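Local coordinates for S-adenosylmethionine decarboxylase proenzyme (Aquifex aeolicus, PDB 2III), which probably catalyses the pyruvoyl-dependent decarboxylation of S-adenosylmethionine, supplying the propylamine donor for spermidine and spermine synthesis, at residues Asp19-Val24 with Ile68-Glu73; Glu25-Leu30 with Ser45-Phe50; Ala11-Val16 with Ala77-Tyr82. All blocks are in the same frame, centred on the assembly; numbering follows the deposited sequence.

Contact 1. Residues Asp19-Val24 with Ile68-Glu73. With MG (magnesium ion), chain B.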
loop_
_atom_site.group_PDB
_atom_site.type_symbol
_atom_site.label_atom_id
_atom_site.label_comp_id
_atom_site.label_asym_id
_atom_site.label_seq_id
_atom_site.Cartn_x
_atom_site.Cartn_y
_atom_site.Cartn_z
ATOM N N ASP A 19 -20.652 2.826 10.784
ATOM C CA ASP A 19 -21.372 1.731 10.140
ATOM C C ASP A 19 -20.908 1.460 8.711
ATOM O O ASP A 19 -21.153 0.386 8.176
ATOM C CB ASP A 19 -22.882 2.017 10.143
ATOM C CG ASP A 19 -23.229 3.354 9.498
ATOM O OD1 ASP A 19 -22.802 4.404 10.026
ATOM O OD2 ASP A 19 -23.927 3.358 8.462
ATOM N N LYS A 20 -20.237 2.429 8.095
ATOM C CA LYS A 20 -19.761 2.265 6.721
ATOM C C LYS A 20 -18.423 1.537 6.640
ATOM O O LYS A 20 -18.032 1.066 5.569
ATOM C CB LYS A 20 -19.576 3.622 6.043
ATOM C CG LYS A 20 -20.832 4.431 5.760
ATOM C CD LYS A 20 -20.433 5.714 5.016
ATOM C CE LYS A 20 -21.628 6.556 4.623
ATOM N NZ LYS A 20 -22.353 7.038 5.826
ATOM N N ILE A 21 -17.734 1.437 7.775
ATOM C CA ILE A 21 -16.404 0.835 7.817
ATOM C C ILE A 21 -16.132 -0.121 8.975
ATOM O O ILE A 21 -14.972 -0.333 9.332
ATOM C CB ILE A 21 -15.333 1.953 7.890
ATOM C CG1 ILE A 21 -15.623 2.849 9.100
ATOM C CG2 ILE A 21 -15.342 2.787 6.603
ATOM C CD1 ILE A 21 -14.637 4.006 9.311
ATOM N N ASP A 22 -17.169 -0.713 9.557
ATOM C CA ASP A 22 -16.944 -1.604 10.689
ATOM C C ASP A 22 -16.773 -3.094 10.377
ATOM O O ASP A 22 -16.056 -3.795 11.094
ATOM C CB ASP A 22 -18.045 -1.402 11.749
ATOM C CG ASP A 22 -19.446 -1.703 11.223
ATOM O OD1 ASP A 22 -20.388 -1.724 12.042
ATOM O OD2 ASP A 22 -19.613 -1.913 10.004
ATOM N N ARG A 23 -17.405 -3.584 9.316
ATOM C CA ARG A 23 -17.288 -5.003 8.985
ATOM C C ARG A 23 -16.605 -5.230 7.628
ATOM O O ARG A 23 -16.492 -4.308 6.823
ATOM C CB ARG A 23 -18.679 -5.661 8.971
ATOM C CG ARG A 23 -19.557 -5.411 10.213
ATOM C CD ARG A 23 -18.925 -5.912 11.508
ATOM N NE ARG A 23 -18.782 -7.366 11.550
ATOM C CZ ARG A 23 -18.098 -8.023 12.485
ATOM N NH1 ARG A 23 -17.489 -7.363 13.464
ATOM N NH2 ARG A 23 -18.012 -9.346 12.436
ATOM N N VAL A 24 -16.141 -6.454 7.383
ATOM C CA VAL A 24 -15.511 -6.784 6.110
ATOM C C VAL A 24 -16.485 -6.588 4.945
ATOM O O VAL A 24 -16.109 -6.084 3.888
ATOM C CB VAL A 24 -15.017 -8.245 6.081
ATOM C CG1 VAL A 24 -14.715 -8.667 4.637
ATOM C CG2 VAL A 24 -13.757 -8.387 6.937
ATOM N N ILE A 68 -7.110 -0.572 2.162
ATOM C CA ILE A 68 -7.877 0.213 3.117
ATOM C C ILE A 68 -7.826 -0.440 4.492
ATOM O O ILE A 68 -8.001 -1.649 4.635
ATOM C CB ILE A 68 -9.354 0.376 2.705
ATOM C CG1 ILE A 68 -10.065 1.265 3.732
ATOM C CG2 ILE A 68 -10.018 -0.975 2.604
ATOM C CD1 ILE A 68 -11.480 1.677 3.354
ATOM N N HIS A 69 -7.563 0.383 5.497
ATOM C CA HIS A 69 -7.487 -0.055 6.883
ATOM C C HIS A 69 -8.474 0.869 7.597
ATOM O O HIS A 69 -8.528 2.068 7.301
ATOM C CB HIS A 69 -6.055 0.136 7.392
ATOM C CG HIS A 69 -5.023 -0.609 6.591
ATOM N ND1 HIS A 69 -4.917 -1.984 6.605
ATOM C CD2 HIS A 69 -4.052 -0.166 5.756
ATOM C CE1 HIS A 69 -3.924 -2.357 5.813
ATOM N NE2 HIS A 69 -3.381 -1.273 5.288
ATOM N N THR A 70 -9.268 0.330 8.517
ATOM C CA THR A 70 -10.260 1.166 9.185
ATOM C C THR A 70 -10.323 1.079 10.703
ATOM O O THR A 70 -9.927 0.084 11.306
ATOM C CB THR A 70 -11.671 0.883 8.640
ATOM O OG1 THR A 70 -12.150 -0.357 9.174
ATOM C CG2 THR A 70 -11.642 0.788 7.123
ATOM N N TRP A 71 -10.848 2.148 11.298
ATOM C CA TRP A 71 -10.998 2.283 12.740
ATOM C C TRP A 71 -12.343 2.942 12.983
ATOM O O TRP A 71 -12.446 4.170 13.017
ATOM C CB TRP A 71 -9.899 3.177 13.318
ATOM C CG TRP A 71 -8.530 2.572 13.290
ATOM C CD1 TRP A 71 -7.907 1.916 14.309
ATOM C CD2 TRP A 71 -7.615 2.566 12.183
ATOM N NE1 TRP A 71 -6.656 1.503 13.908
ATOM C CE2 TRP A 71 -6.452 1.887 12.610
ATOM C CE3 TRP A 71 -7.665 3.070 10.873
ATOM C CZ2 TRP A 71 -5.341 1.695 11.771
ATOM C CZ3 TRP A 71 -6.561 2.882 10.040
ATOM C CH2 TRP A 71 -5.414 2.197 10.496
ATOM N N PRO A 72 -13.399 2.135 13.118
ATOM C CA PRO A 72 -14.741 2.656 13.358
ATOM C C PRO A 72 -14.803 3.651 14.525
ATOM O O PRO A 72 -15.450 4.692 14.421
ATOM C CB PRO A 72 -15.544 1.388 13.634
ATOM C CG PRO A 72 -14.920 0.414 12.690
ATOM C CD PRO A 72 -13.438 0.680 12.880
ATOM N N GLU A 73 -14.122 3.337 15.627
ATOM C CA GLU A 73 -14.158 4.203 16.808
ATOM C C GLU A 73 -13.624 5.603 16.546
ATOM O O GLU A 73 -13.913 6.524 17.309
ATOM C CB GLU A 73 -13.374 3.584 17.973
ATOM C CG GLU A 73 -11.851 3.588 17.783
ATOM C CD GLU A 73 -11.327 2.341 17.083
ATOM O OE1 GLU A 73 -11.961 1.884 16.106
ATOM O OE2 GLU A 73 -10.270 1.827 17.511
HETATM MG MG MG B . -21.455 -1.731 8.624
HETATM O O HOH W 1 -21.758 -3.283 8.172
#
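Thr-70 and Ile-21 meet through both branches of the threonine. With chi1 at 76°, OG1 is set between its own backbone N and carbonyl carbon and gives a hydrogen bond of 2.8 Å to Ile-21 O, approaching in the carbonyl plane with a C=O...donor angle of 158°. Its CG2 methyl rests 3.9 Å from Ile-21 CB. Pro-72 flanks this bond: its CG lies 3.4 Å from Ile-21 O and reaches Asp-22 as well, and the same Pro-72 CG is 3.7 Å from Asp-22 CB. The Asp-22 carboxylate points from CB away from the proline, and OD2 binds magnesium at 2.3 Å, beside Asp-19 O at 2.2 Å. Thr-70 OG1 is also paired with Ala-55 N, so two bonds grip the hydroxyl and fix its rotation. A valine in place of this threonine would probably leave the Ile-21 carbonyl without its side-chain donor and the Ala-55 amide without its acceptor. Ile-21 also packs on Val-16, and Asp-26 completes the protein part of the metal site. Carboxylate and main-chain oxygens around the ion are the hard ligands characteristic of a magnesium site, here built on the loop that joins strand 3-14 to helix 24-37 and held against the end of strand 65-71.

Contact 2. Residues Glu25-Leu30 with Ser45-Phe50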
loop_
_atom_site.group_PDB
_atom_site.type_symbol
_atom_site.label_atom_id
_atom_site.label_comp_id
_atom_site.label_asym_id
_atom_site.label_seq_id
_atom_site.Cartn_x
_atom_site.Cartn_y
_atom_site.Cartn_z
ATOM N N GLU A 25 -17.737 -6.991 5.144
ATOM C CA GLU A 25 -18.764 -6.855 4.115
ATOM C C GLU A 25 -18.732 -5.458 3.511
ATOM O O GLU A 25 -18.814 -5.301 2.293
ATOM C CB GLU A 25 -20.158 -7.103 4.705
ATOM C CG GLU A 25 -20.363 -8.491 5.278
ATOM C CD GLU A 25 -19.310 -8.851 6.310
ATOM O OE1 GLU A 25 -19.101 -8.058 7.254
ATOM O OE2 GLU A 25 -18.693 -9.930 6.175
ATOM N N ASP A 26 -18.623 -4.449 4.376
ATOM C CA ASP A 26 -18.593 -3.055 3.936
ATOM C C ASP A 26 -17.370 -2.769 3.042
ATOM O O ASP A 26 -17.502 -2.218 1.950
ATOM C CB ASP A 26 -18.554 -2.108 5.147
ATOM C CG ASP A 26 -19.604 -2.434 6.202
ATOM O OD1 ASP A 26 -20.813 -2.313 5.911
ATOM O OD2 ASP A 26 -19.210 -2.805 7.332
ATOM N N ILE A 27 -16.183 -3.140 3.519
ATOM C CA ILE A 27 -14.945 -2.900 2.775
ATOM C C ILE A 27 -14.958 -3.616 1.432
ATOM O O ILE A 27 -14.575 -3.039 0.408
ATOM C CB ILE A 27 -13.704 -3.354 3.592
ATOM C CG1 ILE A 27 -13.608 -2.529 4.872
ATOM C CG2 ILE A 27 -12.438 -3.197 2.775
ATOM C CD1 ILE A 27 -13.657 -1.047 4.638
ATOM N N ARG A 28 -15.413 -4.868 1.448
ATOM C CA ARG A 28 -15.498 -5.685 0.247
ATOM C C ARG A 28 -16.398 -5.033 -0.781
ATOM O O ARG A 28 -16.008 -4.876 -1.935
ATOM C CB ARG A 28 -16.019 -7.080 0.600
ATOM C CG ARG A 28 -16.437 -7.947 -0.583
ATOM C CD ARG A 28 -16.422 -9.420 -0.179
ATOM N NE ARG A 28 -15.127 -10.029 -0.480
ATOM C CZ ARG A 28 -14.599 -11.050 0.185
ATOM N NH1 ARG A 28 -15.248 -11.587 1.211
ATOM N NH2 ARG A 28 -13.424 -11.544 -0.187
ATOM N N GLU A 29 -17.598 -4.639 -0.372
ATOM C CA GLU A 29 -18.508 -3.994 -1.311
ATOM C C GLU A 29 -17.864 -2.733 -1.858
ATOM O O GLU A 29 -17.886 -2.481 -3.060
ATOM C CB GLU A 29 -19.823 -3.624 -0.634
ATOM C CG GLU A 29 -20.907 -4.666 -0.782
ATOM C CD GLU A 29 -22.277 -4.113 -0.443
ATOM O OE1 GLU A 29 -22.685 -3.112 -1.074
ATOM O OE2 GLU A 29 -22.945 -4.676 0.451
ATOM N N LEU A 30 -17.289 -1.951 -0.951
ATOM C CA LEU A 30 -16.629 -0.700 -1.287
ATOM C C LEU A 30 -15.533 -0.864 -2.345
ATOM O O LEU A 30 -15.566 -0.210 -3.389
ATOM C CB LEU A 30 -16.023 -0.088 -0.021
ATOM C CG LEU A 30 -15.297 1.252 -0.161
ATOM C CD1 LEU A 30 -16.328 2.352 -0.368
ATOM C CD2 LEU A 30 -14.472 1.529 1.090
ATOM N N SER A 45 -8.094 -10.453 -4.225
ATOM C CA SER A 45 -8.463 -9.529 -3.163
ATOM C C SER A 45 -8.494 -10.270 -1.829
ATOM O O SER A 45 -8.941 -11.417 -1.749
ATOM C CB SER A 45 -9.832 -8.900 -3.455
ATOM O OG SER A 45 -10.867 -9.866 -3.423
ATOM N N HIS A 46 -8.016 -9.607 -0.780
ATOM C CA HIS A 46 -7.965 -10.219 0.539
ATOM C C HIS A 46 -8.430 -9.277 1.631
ATOM O O HIS A 46 -8.021 -8.114 1.683
ATOM C CB HIS A 46 -6.543 -10.705 0.801
ATOM C CG HIS A 46 -5.960 -11.433 -0.366
ATOM N ND1 HIS A 46 -5.286 -10.786 -1.381
ATOM C CD2 HIS A 46 -6.072 -12.725 -0.753
ATOM C CE1 HIS A 46 -5.012 -11.647 -2.343
ATOM N NE2 HIS A 46 -5.480 -12.830 -1.987
ATOM N N TYR A 47 -9.296 -9.799 2.497
ATOM C CA TYR A 47 -9.863 -9.025 3.588
ATOM C C TYR A 47 -9.654 -9.654 4.947
ATOM O O TYR A 47 -9.461 -10.863 5.067
ATOM C CB TYR A 47 -11.355 -8.833 3.359
ATOM C CG TYR A 47 -11.667 -8.223 2.019
ATOM C CD1 TYR A 47 -11.694 -9.003 0.861
ATOM C CD2 TYR A 47 -11.899 -6.853 1.901
ATOM C CE1 TYR A 47 -11.943 -8.431 -0.387
ATOM C CE2 TYR A 47 -12.147 -6.270 0.664
ATOM C CZ TYR A 47 -12.167 -7.061 -0.475
ATOM O OH TYR A 47 -12.407 -6.472 -1.697
ATOM N N TYR A 48 -9.690 -8.821 5.978
ATOM C CA TYR A 48 -9.531 -9.304 7.337
ATOM C C TYR A 48 -10.420 -8.520 8.295
ATOM O O TYR A 48 -10.463 -7.296 8.256
ATOM C CB TYR A 48 -8.077 -9.196 7.789
ATOM C CG TYR A 48 -7.844 -9.902 9.101
ATOM C CD1 TYR A 48 -7.854 -11.295 9.176
ATOM C CD2 TYR A 48 -7.661 -9.179 10.281
ATOM C CE1 TYR A 48 -7.689 -11.952 10.395
ATOM C CE2 TYR A 48 -7.494 -9.828 11.507
ATOM C CZ TYR A 48 -7.511 -11.214 11.554
ATOM O OH TYR A 48 -7.353 -11.857 12.757
ATOM N N GLN A 49 -11.132 -9.243 9.152
ATOM C CA GLN A 49 -12.024 -8.637 10.134
ATOM C C GLN A 49 -11.302 -8.523 11.469
ATOM O O GLN A 49 -10.786 -9.512 11.988
ATOM C CB GLN A 49 -13.280 -9.503 10.297
ATOM C CG GLN A 49 -14.278 -9.017 11.343
ATOM C CD GLN A 49 -14.849 -7.649 11.028
ATOM O OE1 GLN A 49 -14.526 -6.659 11.688
ATOM N NE2 GLN A 49 -15.701 -7.582 10.008
ATOM N N PHE A 50 -11.247 -7.313 12.014
ATOM C CA PHE A 50 -10.605 -7.104 13.307
ATOM C C PHE A 50 -11.681 -7.033 14.378
ATOM O O PHE A 50 -12.835 -6.711 14.090
ATOM C CB PHE A 50 -9.801 -5.798 13.316
ATOM C CG PHE A 50 -8.527 -5.866 12.516
ATOM C CD1 PHE A 50 -7.454 -6.633 12.958
ATOM C CD2 PHE A 50 -8.407 -5.180 11.308
ATOM C CE1 PHE A 50 -6.276 -6.725 12.205
ATOM C CE2 PHE A 50 -7.231 -5.268 10.545
ATOM C CZ PHE A 50 -6.166 -6.041 10.999
#
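Ser-45 begins the contact lightly: its OG lies 4.5 Å from Arg-28 NH2, near the guanidinium plane and at its edge, while a calcium ion sits about 3 Å from the serine side chain. The following His-46 points away and stacks on His-46 of the second subunit. Tyr-47 gives the largest single share of the buried surface. Arg-28 CB stands over one face of its ring, 4.1 Å from the centroid and 19° off the normal, a CH-pi contact. The arginine chain then bends at chi3 (-92°) and carries its guanidinium past the rim of the ring, so that Tyr-47 CD1 lies over one guanidinium face, 3.2 Å from Arg-28 NH2. The two planes stand 62° apart. At the ring edge, Ile-27 CG2 comes in plane to 3.7 Å from Tyr-47 CE2. The end of the Gln-49 side chain comes nearer the helix, loosely beside Glu-25. With axes 9.1 Å apart and nearly antiparallel, helix 24-37 packs on the outermost strand 42-49, the helix-on-sheet layering of a two-layer alpha/beta sandwich. Tyr-47 OH is buried with no partner in the model, and the segments share no hydrogen bond; their cohesion therefore rests on dispersion and CH-pi packing, with the guanidinium along the ring rim and not stacked on it.

Contact 3. Residues Ala11-Val16 with Ala77-Tyr82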
loop_
_atom_site.group_PDB
_atom_site.type_symbol
_atom_site.label_atom_id
_atom_site.label_comp_id
_atom_site.label_asym_id
_atom_site.label_seq_id
_atom_site.Cartn_x
_atom_site.Cartn_y
_atom_site.Cartn_z
ATOM N N ALA A 11 -4.922 8.572 1.050
ATOM C CA ALA A 11 -5.743 9.540 1.752
ATOM C C ALA A 11 -6.178 9.014 3.099
ATOM O O ALA A 11 -6.425 7.821 3.260
ATOM C CB ALA A 11 -6.968 9.871 0.922
ATOM N N ASP A 12 -6.249 9.911 4.074
ATOM C CA ASP A 12 -6.721 9.543 5.395
ATOM C C ASP A 12 -8.085 10.226 5.471
ATOM O O ASP A 12 -8.185 11.451 5.378
ATOM C CB ASP A 12 -5.770 10.061 6.476
ATOM C CG ASP A 12 -4.361 9.509 6.325
ATOM O OD1 ASP A 12 -4.188 8.454 5.669
ATOM O OD2 ASP A 12 -3.424 10.127 6.873
ATOM N N LEU A 13 -9.133 9.426 5.605
ATOM C CA LEU A 13 -10.492 9.952 5.647
ATOM C C LEU A 13 -11.048 10.015 7.066
ATOM O O LEU A 13 -11.089 9.005 7.765
ATOM C CB LEU A 13 -11.402 9.082 4.776
ATOM C CG LEU A 13 -10.845 8.588 3.437
ATOM C CD1 LEU A 13 -11.950 7.856 2.700
ATOM C CD2 LEU A 13 -10.327 9.748 2.593
ATOM N N TYR A 14 -11.486 11.204 7.477
ATOM C CA TYR A 14 -12.038 11.410 8.811
ATOM C C TYR A 14 -13.528 11.749 8.777
ATOM O O TYR A 14 -14.060 12.198 7.761
ATOM C CB TYR A 14 -11.300 12.544 9.526
ATOM C CG TYR A 14 -9.810 12.331 9.676
ATOM C CD1 TYR A 14 -9.242 12.113 10.931
ATOM C CD2 TYR A 14 -8.960 12.364 8.562
ATOM C CE1 TYR A 14 -7.878 11.937 11.079
ATOM C CE2 TYR A 14 -7.582 12.187 8.703
ATOM C CZ TYR A 14 -7.052 11.974 9.968
ATOM O OH TYR A 14 -5.698 11.805 10.138
ATOM N N GLY A 15 -14.195 11.539 9.905
ATOM C CA GLY A 15 -15.610 11.844 9.979
ATOM C C GLY A 15 -16.452 10.844 9.222
ATOM O O GLY A 15 -17.566 11.152 8.808
ATOM N N VAL A 16 -15.920 9.640 9.042
ATOM C CA VAL A 16 -16.643 8.592 8.335
ATOM C C VAL A 16 -17.549 7.827 9.297
ATOM O O VAL A 16 -17.107 7.391 10.361
ATOM C CB VAL A 16 -15.676 7.587 7.681
ATOM C CG1 VAL A 16 -16.471 6.430 7.068
ATOM C CG2 VAL A 16 -14.819 8.295 6.622
ATOM N N ALA A 77 -10.563 5.948 8.063
ATOM C CA ALA A 77 -10.202 4.946 7.069
ATOM C C ALA A 77 -8.982 5.469 6.307
ATOM O O ALA A 77 -8.975 6.605 5.841
ATOM C CB ALA A 77 -11.367 4.706 6.102
ATOM N N THR A 78 -7.945 4.648 6.198
ATOM C CA THR A 78 -6.751 5.040 5.469
ATOM C C THR A 78 -6.749 4.250 4.169
ATOM O O THR A 78 -6.730 3.011 4.172
ATOM C CB THR A 78 -5.481 4.765 6.298
ATOM O OG1 THR A 78 -5.515 3.428 6.821
ATOM C CG2 THR A 78 -5.400 5.764 7.449
ATOM N N VAL A 79 -6.772 4.984 3.061
ATOM C CA VAL A 79 -6.852 4.396 1.729
ATOM C C VAL A 79 -5.649 4.602 0.803
ATOM O O VAL A 79 -5.019 5.656 0.803
ATOM C CB VAL A 79 -8.086 4.953 0.997
ATOM C CG1 VAL A 79 -8.320 4.175 -0.291
ATOM C CG2 VAL A 79 -9.314 4.905 1.921
ATOM N N ASP A 80 -5.351 3.587 -0.000
ATOM C CA ASP A 80 -4.263 3.667 -0.966
ATOM C C ASP A 80 -4.747 3.170 -2.319
ATOM O O ASP A 80 -5.308 2.073 -2.423
ATOM C CB ASP A 80 -3.070 2.793 -0.551
ATOM C CG ASP A 80 -2.261 3.387 0.582
ATOM O OD1 ASP A 80 -1.038 3.572 0.388
ATOM O OD2 ASP A 80 -2.837 3.653 1.663
ATOM N N VAL A 81 -4.538 3.977 -3.352
ATOM C CA VAL A 81 -4.892 3.570 -4.704
ATOM C C VAL A 81 -3.638 3.774 -5.533
ATOM O O VAL A 81 -3.270 4.896 -5.854
ATOM C CB VAL A 81 -6.054 4.386 -5.294
ATOM C CG1 VAL A 81 -6.279 3.985 -6.757
ATOM C CG2 VAL A 81 -7.322 4.111 -4.503
ATOM N N TYR A 82 -2.987 2.664 -5.861
ATOM C CA TYR A 82 -1.740 2.650 -6.618
ATOM C C TYR A 82 -1.922 1.830 -7.903
ATOM O O TYR A 82 -2.065 0.612 -7.838
ATOM C CB TYR A 82 -0.659 2.025 -5.724
ATOM C CG TYR A 82 0.749 1.952 -6.276
ATOM C CD1 TYR A 82 1.776 1.415 -5.501
ATOM C CD2 TYR A 82 1.065 2.414 -7.560
ATOM C CE1 TYR A 82 3.084 1.336 -5.980
ATOM C CE2 TYR A 82 2.377 2.339 -8.054
ATOM C CZ TYR A 82 3.379 1.797 -7.257
ATOM O OH TYR A 82 4.673 1.686 -7.731
#
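Ala-11 and Val-79 form a hydrogen-bonded antiparallel pair, with Ala-11 N 2.9 Å from Val-79 O and Val-79 N 2.9 Å from Ala-11 O. Leu-13 and Ala-77 repeat the pattern: Leu-13 N lies 2.8 Å from Ala-77 O, and Ala-77 N donates to Leu-13 O at 3.1 Å. Between them Asp-12 and Thr-78 make the non-hydrogen-bonded pair, where Thr-78 CA adds a CA-H...O contact of 3.6 Å to Ala-11 O. The strand axes run at 151° to each other.

This pairing joins strands 3-14 and 76-84, adjacent inner strands of the six-stranded antiparallel sheet of a two-layer alpha/beta sandwich, and the two faces of the sheet have different chemistry.

The apolar contacts lie on the face of Ala-11, Leu-13, Ala-77 and Val-79. Leu-13 CD1 reaches Val-79 CG2 at 4.0 Å. Helix 87-101 packs on two of them, Leu-101 on Leu-13 and Met-94 on Val-79.

The polar contacts lie on the other face, turned to the second subunit. Asp-12 OD1 stands 3.4 Å from the Thr-78 CG2 methyl, and its salt bridge goes to NE of Arg-113 of that subunit. The same arginine uses NH1 for Asp-80 OD2, so one guanidinium joins two carboxylates whose oxygens, Asp-12 OD1 and Asp-80 OD2, are 6.4 Å apart; their mutual repulsion is probably eased by it. Thr-78 splits its branches: while CG2 meets the aspartate, chi1 of 49° places that methyl opposite the carbonyl carbon and turns OG1 elsewhere, to hydrogen-bond to Tyr-82 OH of the second subunit and weakly to O of His-69, the predicted proton acceptor in processing. Tyr-82 of this chain returns the pairing to Thr-78 of the second subunit.

How the contacts relate
From the N terminus, strand 3-14 comes first, and contact 3 joins its 11-16 end to 77-82, closing the longest loop. Within that loop lies contact 1, which brings the loop 19-24 back to 68-73; within contact 1 lies contact 2, where helix 24-37 meets strand 42-49. The three are concentric and none cross. Contacts 2 and 1 tie the helix and its metal-binding lead-in to the sheet, at one outermost strand, 42-49, and at strand 65-71; contact 3 joins strands 3-14 and 76-84 within it. Ile-27 CG2 links contacts 2 and 1, lying 3.3 Å from Ile-68 CG2, and a probable hydrogen bond, 2.9 Å from Thr-78 N to His-69 O, links 3 and 1.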